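Local coordinates for protein ZYG-9 (Caenorhabditis elegans, PDB 2OF3) that organises microtubules and spindle poles during mitosis and meiosis in one-cell embryos, probably by binding tubulin through TOG domains of the XMAP215 family, at residues E2-D10 / N45-S53. Numbering follows the deposited sequence.
Sequences ELLLSDNED and NQAKVSLMS
The side-chain amide of Q46 meets N8 and D10 edge-on, N8 at its OE1 and D10 at its NE2, while S6 comes to OE1 from out of the plane. N8 ND2 approaches Q46 OE1 in the carbonyl plane, on a lone pair, at 2.9 Å. The second donor to this oxygen, S6 OG, lies 2.6 Å from Q46 OE1 and is tilted from the plane by 21°. At the other end, Q46 NE2 stays within its own amide plane to reach the anti lone pair of D10 OD2 at 3.1 Å. The N8 amide stands at 88° to the Q46 plane and the D10 carboxylate nearly as upright, so neither stacks on it. Three bonds thus fix the rotation of this buried amide, whose chain bends at chi2 (-53°) to bring it there. N8 is itself steadied by an Asx turn, its OD1 accepting from D10 N.

Alongside, the backbones form a single antiparallel bridge, L5 and A47 being its non-hydrogen-bonded pair: S6 N donates to Q46 O at 2.8 Å and K48 N to L4 O at 3.1 Å. The chain of K48, the N-cap residue of helix 49-55, crosses L4 at a slant, K48 CD 4.0 Å from L4 CD1, while L4 CG touches L51 CD2 at 3.9 Å.

The N-terminal segment thereby joins the loop between helices 33-44 and 49-55 at one end of the helical HEAT-repeat array of the TOG domain. L5 packs on L73, and L51 on A66 and L70, of helix 60-76; S6 OG also bonds N84, and L5 O is hydrogen-bonded to S80 OG of helix 78-83.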
loop_
_atom_site.group_PDB
_atom_site.type_symbol
_atom_site.label_atom_id
_atom_site.label_comp_id
_atom_site.label_asym_id
_atom_site.label_seq_id
_atom_site.Cartn_x
_atom_site.Cartn_y
_atom_site.Cartn_z
ATOM N N GLU A 2 -19.070 19.543 -19.882
ATOM C CA GLU A 2 -17.923 19.555 -18.928
ATOM C C GLU A 2 -17.735 18.308 -18.051
ATOM O O GLU A 2 -18.681 17.771 -17.432
ATOM C CB GLU A 2 -17.860 20.821 -18.067
ATOM C CG GLU A 2 -17.439 22.081 -18.847
ATOM C CD GLU A 2 -18.643 22.994 -19.186
ATOM O OE1 GLU A 2 -19.065 23.016 -20.370
ATOM O OE2 GLU A 2 -19.180 23.673 -18.268
ATOM N N LEU A 3 -16.486 17.850 -18.030
ATOM C CA LEU A 3 -16.044 16.727 -17.209
ATOM C C LEU A 3 -16.228 17.085 -15.737
ATOM O O LEU A 3 -15.904 18.205 -15.296
ATOM C CB LEU A 3 -14.561 16.431 -17.499
ATOM C CG LEU A 3 -14.101 16.155 -18.936
ATOM C CD1 LEU A 3 -12.593 16.005 -19.027
ATOM C CD2 LEU A 3 -14.796 14.923 -19.537
ATOM N N LEU A 4 -16.754 16.140 -14.977
ATOM C CA LEU A 4 -16.787 16.248 -13.544
ATOM C C LEU A 4 -15.372 16.434 -12.903
ATOM O O LEU A 4 -15.215 17.074 -11.849
ATOM C CB LEU A 4 -17.443 14.999 -13.034
ATOM C CG LEU A 4 -17.763 14.957 -11.557
ATOM C CD1 LEU A 4 -18.822 16.033 -11.233
ATOM C CD2 LEU A 4 -18.253 13.565 -11.258
ATOM N N LEU A 5 -14.352 15.881 -13.568
ATOM C CA LEU A 5 -12.986 15.828 -13.062
ATOM C C LEU A 5 -12.103 16.030 -14.242
ATOM O O LEU A 5 -12.365 15.460 -15.285
ATOM C CB LEU A 5 -12.720 14.481 -12.385
ATOM C CG LEU A 5 -11.353 14.337 -11.711
ATOM C CD1 LEU A 5 -11.205 15.369 -10.523
ATOM C CD2 LEU A 5 -11.234 12.866 -11.249
ATOM N N SER A 6 -11.098 16.897 -14.123
ATOM C CA SER A 6 -10.227 17.267 -15.225
ATOM C C SER A 6 -9.451 16.114 -15.902
ATOM O O SER A 6 -9.223 15.050 -15.325
ATOM C CB SER A 6 -9.195 18.300 -14.739
ATOM O OG SER A 6 -8.274 17.659 -13.849
ATOM N N ASP A 7 -9.001 16.367 -17.122
ATOM C CA ASP A 7 -8.110 15.474 -17.813
ATOM C C ASP A 7 -7.059 16.449 -18.336
ATOM O O ASP A 7 -7.253 17.076 -19.383
ATOM C CB ASP A 7 -8.902 14.779 -18.935
ATOM C CG ASP A 7 -8.015 14.163 -20.026
ATOM O OD1 ASP A 7 -6.790 13.961 -19.790
ATOM O OD2 ASP A 7 -8.555 13.873 -21.134
ATOM N N ASN A 8 -5.975 16.636 -17.600
ATOM C CA ASN A 8 -4.886 17.518 -18.005
ATOM C C ASN A 8 -3.585 16.907 -17.481
ATOM O O ASN A 8 -3.566 15.800 -16.920
ATOM C CB ASN A 8 -5.129 18.975 -17.462
ATOM C CG ASN A 8 -5.267 19.025 -15.934
ATOM O OD1 ASN A 8 -4.671 18.209 -15.234
ATOM N ND2 ASN A 8 -6.079 19.954 -15.412
ATOM N N GLU A 9 -2.487 17.627 -17.594
ATOM C CA GLU A 9 -1.219 17.120 -17.097
ATOM C C GLU A 9 -0.744 17.863 -15.857
ATOM O O GLU A 9 0.469 18.002 -15.628
ATOM C CB GLU A 9 -0.189 17.276 -18.197
ATOM C CG GLU A 9 -0.416 16.281 -19.294
ATOM C CD GLU A 9 0.602 16.407 -20.381
ATOM O OE1 GLU A 9 1.831 16.448 -20.080
ATOM O OE2 GLU A 9 0.161 16.461 -21.561
ATOM N N ASP A 10 -1.677 18.342 -15.040
ATOM C CA ASP A 10 -1.269 19.097 -13.835
ATOM C C ASP A 10 -0.586 18.216 -12.800
ATOM O O ASP A 10 0.083 18.724 -11.947
ATOM C CB ASP A 10 -2.447 19.813 -13.203
ATOM C CG ASP A 10 -2.899 21.005 -14.014
ATOM O OD1 ASP A 10 -2.356 21.230 -15.120
ATOM O OD2 ASP A 10 -3.836 21.713 -13.586
ATOM N N ASN A 45 -8.874 22.839 -7.980
ATOM C CA ASN A 45 -8.433 23.262 -9.314
ATOM C C ASN A 45 -8.751 22.220 -10.395
ATOM O O ASN A 45 -8.492 22.474 -11.579
ATOM C CB ASN A 45 -6.920 23.571 -9.303
ATOM C CG ASN A 45 -6.568 24.814 -8.465
ATOM O OD1 ASN A 45 -7.382 25.766 -8.344
ATOM N ND2 ASN A 45 -5.346 24.838 -7.923
ATOM N N GLN A 46 -9.293 21.057 -10.006
ATOM C CA GLN A 46 -9.492 19.896 -10.929
ATOM C C GLN A 46 -10.934 19.360 -11.041
ATOM O O GLN A 46 -11.295 18.744 -12.028
ATOM C CB GLN A 46 -8.585 18.690 -10.518
ATOM C CG GLN A 46 -7.102 19.025 -10.334
ATOM C CD GLN A 46 -6.492 19.736 -11.525
ATOM O OE1 GLN A 46 -6.961 19.621 -12.681
ATOM N NE2 GLN A 46 -5.442 20.507 -11.248
ATOM N N ALA A 47 -11.751 19.619 -10.027
ATOM C CA ALA A 47 -13.062 19.034 -9.851
ATOM C C ALA A 47 -14.152 20.127 -9.798
ATOM O O ALA A 47 -13.985 21.169 -9.163
ATOM C CB ALA A 47 -13.103 18.196 -8.527
ATOM N N LYS A 48 -15.292 19.841 -10.421
ATOM C CA LYS A 48 -16.520 20.632 -10.245
ATOM C C LYS A 48 -16.953 20.766 -8.758
ATOM O O LYS A 48 -16.823 19.824 -7.945
ATOM C CB LYS A 48 -17.674 19.970 -11.034
ATOM C CG LYS A 48 -17.596 20.120 -12.553
ATOM C CD LYS A 48 -18.901 19.508 -13.129
ATOM C CE LYS A 48 -19.135 20.015 -14.578
ATOM N NZ LYS A 48 -18.107 21.097 -14.806
ATOM N N VAL A 49 -17.550 21.912 -8.426
ATOM C CA VAL A 49 -17.895 22.184 -7.038
ATOM C C VAL A 49 -18.871 21.176 -6.495
ATOM O O VAL A 49 -18.827 20.882 -5.307
ATOM C CB VAL A 49 -18.409 23.654 -6.809
ATOM C CG1 VAL A 49 -17.538 24.637 -7.537
ATOM C CG2 VAL A 49 -19.846 23.787 -7.270
ATOM N N SER A 50 -19.740 20.598 -7.330
ATOM C CA SER A 50 -20.669 19.578 -6.785
ATOM C C SER A 50 -19.973 18.321 -6.373
ATOM O O SER A 50 -20.375 17.708 -5.382
ATOM C CB SER A 50 -21.777 19.193 -7.772
ATOM O OG SER A 50 -21.216 18.688 -8.962
ATOM N N LEU A 51 -18.931 17.897 -7.109
ATOM C CA LEU A 51 -18.054 16.820 -6.571
ATOM C C LEU A 51 -17.286 17.278 -5.337
ATOM O O LEU A 51 -17.220 16.559 -4.338
ATOM C CB LEU A 51 -17.095 16.307 -7.653
ATOM C CG LEU A 51 -16.192 15.125 -7.269
ATOM C CD1 LEU A 51 -16.953 13.935 -6.739
ATOM C CD2 LEU A 51 -15.348 14.716 -8.510
ATOM N N MET A 52 -16.724 18.485 -5.386
ATOM C CA MET A 52 -16.013 19.042 -4.229
ATOM C C MET A 52 -16.853 19.078 -2.962
ATOM O O MET A 52 -16.347 18.746 -1.855
ATOM C CB MET A 52 -15.450 20.448 -4.541
ATOM C CG MET A 52 -14.230 20.458 -5.515
ATOM S SD MET A 52 -12.777 19.631 -4.862
ATOM C CE MET A 52 -12.310 20.793 -3.614
ATOM N N SER A 53 -18.122 19.514 -3.076
ATOM C CA SER A 53 -19.021 19.534 -1.894
ATOM C C SER A 53 -19.214 18.186 -1.292
ATOM O O SER A 53 -19.345 18.089 -0.085
ATOM C CB SER A 53 -20.407 20.108 -2.228
ATOM O OG SER A 53 -20.230 21.303 -2.963
#